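Putative pyrazinamidase/nicotinamidase (Streptococcus mutans, PDB 3S2S) probably hydrolyses nicotinamide, and its analogue pyrazinamide, to the corresponding acid as a zinc-binding hydrolase of the isochorismatase family. Local coordinates at residues A[52-56]-A[102-107]. Sequence-based numbering, arbitrary orientation.
Sequences DGKLT and FPPHNI. With ZN (zinc ion), chain E.
The aliphatic part of K54 passes over the carbonyl oxygen of P104, its CB 3.3 Å from P104 O and its CD close to the same oxygen. The chain stays extended beyond CG, which carries the ammonium group past the carbonyl towards I107. There NZ donates to a water 3.0 Å away, and the backbone N of I107 donates to that same water, so one solvent molecule ties the two loops together. L55 makes the apolar half of the contact. Its CG is swung anti to the backbone N (chi1 -160°), towards the other loop, and the branch at CG divides the contact: CD1 packs against P103 CD at 3.7 Å, while CD2 sits over one face of the H105 imidazole, 3.8 Å from the ring centroid in a CH-pi contact, and also touches F102 CB. The imidazole itself is held at both nitrogens. ND1 donates to P103 O, 2.9 Å away and within the ring plane, in an almost straight bond (173°), and NE2 binds the zinc ion at 2.2 Å. D87, H89, E98 and two waters complete the metal site. Beyond the contact, L55 also packs on F48 of helix 46-49, a residue of the cacodylic acid pocket. Held between zinc and the P103 carbonyl, with a methyl against one face, the imidazole is restrained in rotation and probably in tilt; the carbonyl probably also makes NE2 a somewhat better electron-pair donor to zinc.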
ATOM      1  N   ASP A  52      17.937   8.725  31.186  1.00 34.00           N
ATOM      2  CA  ASP A  52      19.128   8.953  30.362  1.00 37.11           C
ATOM      3  C   ASP A  52      18.901   8.627  28.876  1.00 36.35           C
ATOM      4  O   ASP A  52      19.849   8.585  28.093  1.00 36.54           O
ATOM      5  CB  ASP A  52      20.322   8.169  30.910  1.00 48.58           C
ATOM      6  CG  ASP A  52      20.051   6.677  30.992  1.00 67.08           C
ATOM      7  OD1 ASP A  52      18.885   6.262  30.805  1.00 70.14           O
ATOM      8  OD2 ASP A  52      21.008   5.915  31.242  1.00 75.54           O
ATOM      9  N   GLY A  53      17.644   8.399  28.500  1.00 30.08           N
ATOM     10  CA  GLY A  53      17.320   8.035  27.125  1.00 27.33           C
ATOM     11  C   GLY A  53      17.584   9.155  26.135  1.00 31.52           C
ATOM     12  O   GLY A  53      17.347  10.333  26.424  1.00 34.05           O
ATOM     13  N   LYS A  54      18.050   8.780  24.946  1.00 32.11           N
ATOM     14  CA  LYS A  54      18.489   9.755  23.943  1.00 33.29           C
ATOM     15  C   LYS A  54      17.403  10.680  23.376  1.00 32.45           C
ATOM     16  O   LYS A  54      17.699  11.771  22.893  1.00 34.36           O
ATOM     17  CB  LYS A  54      19.224   9.038  22.810  1.00 33.49           C
ATOM     18  CG  LYS A  54      20.457   8.284  23.274  1.00 35.68           C
ATOM     19  CD  LYS A  54      21.117   7.565  22.117  1.00 35.27           C
ATOM     20  CE  LYS A  54      22.171   6.598  22.610  1.00 34.01           C
ATOM     21  NZ  LYS A  54      22.724   5.806  21.491  1.00 30.85           N
ATOM     22  N   LEU A  55      16.149  10.253  23.424  1.00 29.03           N
ATOM     23  CA  LEU A  55      15.059  11.093  22.945  1.00 26.85           C
ATOM     24  C   LEU A  55      13.901  10.924  23.899  1.00 27.89           C
ATOM     25  O   LEU A  55      12.754  10.702  23.494  1.00 26.49           O
ATOM     26  CB  LEU A  55      14.642  10.675  21.531  1.00 24.82           C
ATOM     27  CG  LEU A  55      13.865  11.709  20.721  1.00 28.87           C
ATOM     28  CD1 LEU A  55      14.618  13.037  20.662  1.00 35.25           C
ATOM     29  CD2 LEU A  55      13.608  11.178  19.324  1.00 31.17           C
ATOM     30  N   THR A  56      14.208  11.031  25.185  1.00 29.45           N
ATOM     31  CA  THR A  56      13.250  10.621  26.194  1.00 29.15           C
ATOM     32  C   THR A  56      12.129  11.633  26.430  1.00 31.31           C
ATOM     33  O   THR A  56      12.362  12.841  26.449  1.00 35.17           O
ATOM     34  CB  THR A  56      13.951  10.314  27.535  1.00 25.76           C
ATOM     35  OG1 THR A  56      12.963   9.888  28.480  1.00 29.72           O
ATOM     36  CG2 THR A  56      14.685  11.553  28.060  1.00 31.93           C
ATOM     37  N   PHE A 102      16.034  14.596  14.363  1.00 29.03           N
ATOM     38  CA  PHE A 102      16.175  14.192  15.758  1.00 31.39           C
ATOM     39  C   PHE A 102      17.549  13.606  16.026  1.00 30.44           C
ATOM     40  O   PHE A 102      18.185  13.051  15.127  1.00 30.96           O
ATOM     41  CB  PHE A 102      15.120  13.143  16.110  1.00 30.73           C
ATOM     42  CG  PHE A 102      13.705  13.643  16.012  1.00 33.90           C
ATOM     43  CD1 PHE A 102      13.221  14.578  16.908  1.00 38.60           C
ATOM     44  CD2 PHE A 102      12.848  13.157  15.043  1.00 31.21           C
ATOM     45  CE1 PHE A 102      11.919  15.026  16.822  1.00 40.73           C
ATOM     46  CE2 PHE A 102      11.551  13.604  14.955  1.00 31.17           C
ATOM     47  CZ  PHE A 102      11.083  14.537  15.834  1.00 33.49           C
ATOM     48  N   PRO A 103      18.005  13.711  17.278  1.00 32.53           N
ATOM     49  CA  PRO A 103      19.269  13.092  17.670  1.00 29.65           C
ATOM     50  C   PRO A 103      19.152  11.593  17.467  1.00 31.58           C
ATOM     51  O   PRO A 103      18.035  11.066  17.493  1.00 31.11           O
ATOM     52  CB  PRO A 103      19.358  13.378  19.179  1.00 34.30           C
ATOM     53  CG  PRO A 103      18.358  14.419  19.461  1.00 39.17           C
ATOM     54  CD  PRO A 103      17.300  14.325  18.414  1.00 34.27           C
ATOM     55  N   PRO A 104      20.283  10.905  17.294  1.00 28.41           N
ATOM     56  CA  PRO A 104      20.265   9.444  17.202  1.00 28.17           C
ATOM     57  C   PRO A 104      19.499   8.858  18.375  1.00 30.59           C
ATOM     58  O   PRO A 104      19.643   9.342  19.501  1.00 31.33           O
ATOM     59  CB  PRO A 104      21.743   9.069  17.320  1.00 33.81           C
ATOM     60  CG  PRO A 104      22.477  10.289  16.890  1.00 32.60           C
ATOM     61  CD  PRO A 104      21.652  11.444  17.348  1.00 29.91           C
ATOM     62  N   HIS A 105      18.686   7.843  18.115  1.00 29.12           N
ATOM     63  CA  HIS A 105      17.868   7.231  19.157  1.00 26.09           C
ATOM     64  C   HIS A 105      17.507   5.833  18.696  1.00 23.84           C
ATOM     65  O   HIS A 105      17.411   5.589  17.486  1.00 21.39           O
ATOM     66  CB  HIS A 105      16.604   8.052  19.388  1.00 26.66           C
ATOM     67  CG  HIS A 105      15.735   8.173  18.175  1.00 26.93           C
ATOM     68  ND1 HIS A 105      15.918   9.155  17.229  1.00 25.20           N
ATOM     69  CD2 HIS A 105      14.677   7.438  17.761  1.00 24.28           C
ATOM     70  CE1 HIS A 105      15.012   9.016  16.275  1.00 27.23           C
ATOM     71  NE2 HIS A 105      14.250   7.978  16.571  1.00 24.80           N
ATOM     72  N   ASN A 106      17.315   4.913  19.644  1.00 22.46           N
ATOM     73  CA  ASN A 106      16.970   3.523  19.315  1.00 18.89           C
ATOM     74  C   ASN A 106      17.887   2.934  18.253  1.00 22.83           C
ATOM     75  O   ASN A 106      17.443   2.274  17.305  1.00 22.28           O
ATOM     76  CB  ASN A 106      15.492   3.380  18.888  1.00 18.97           C
ATOM     77  CG  ASN A 106      14.569   3.096  20.072  1.00 24.81           C
ATOM     78  OD1 ASN A 106      14.820   3.539  21.192  1.00 23.67           O
ATOM     79  ND2 ASN A 106      13.487   2.352  19.820  1.00 24.60           N
ATOM     80  N   ILE A 107      19.183   3.158  18.428  1.00 21.82           N
ATOM     81  CA  ILE A 107      20.145   2.625  17.477  1.00 23.39           C
ATOM     82  C   ILE A 107      20.240   1.108  17.600  1.00 25.64           C
ATOM     83  O   ILE A 107      20.354   0.568  18.706  1.00 26.38           O
ATOM     84  CB  ILE A 107      21.540   3.248  17.711  1.00 24.31           C
ATOM     85  CG1 ILE A 107      21.478   4.772  17.554  1.00 23.24           C
ATOM     86  CG2 ILE A 107      22.555   2.639  16.768  1.00 25.42           C
ATOM     87  CD1 ILE A 107      20.864   5.241  16.211  1.00 22.32           C
TER
HETATM   88 ZN    ZN E 184      12.816   7.232  15.088  0.80 25.46          ZN
HETATM   89  O   HOH W   1      20.347   4.097  20.982  1.00 25.38           O
HETATM   90  O   HOH W   2      11.249   8.337  16.042  1.00 35.79           O
HETATM   91  O   HOH W   3      11.177   6.519  13.713  1.00 27.28           O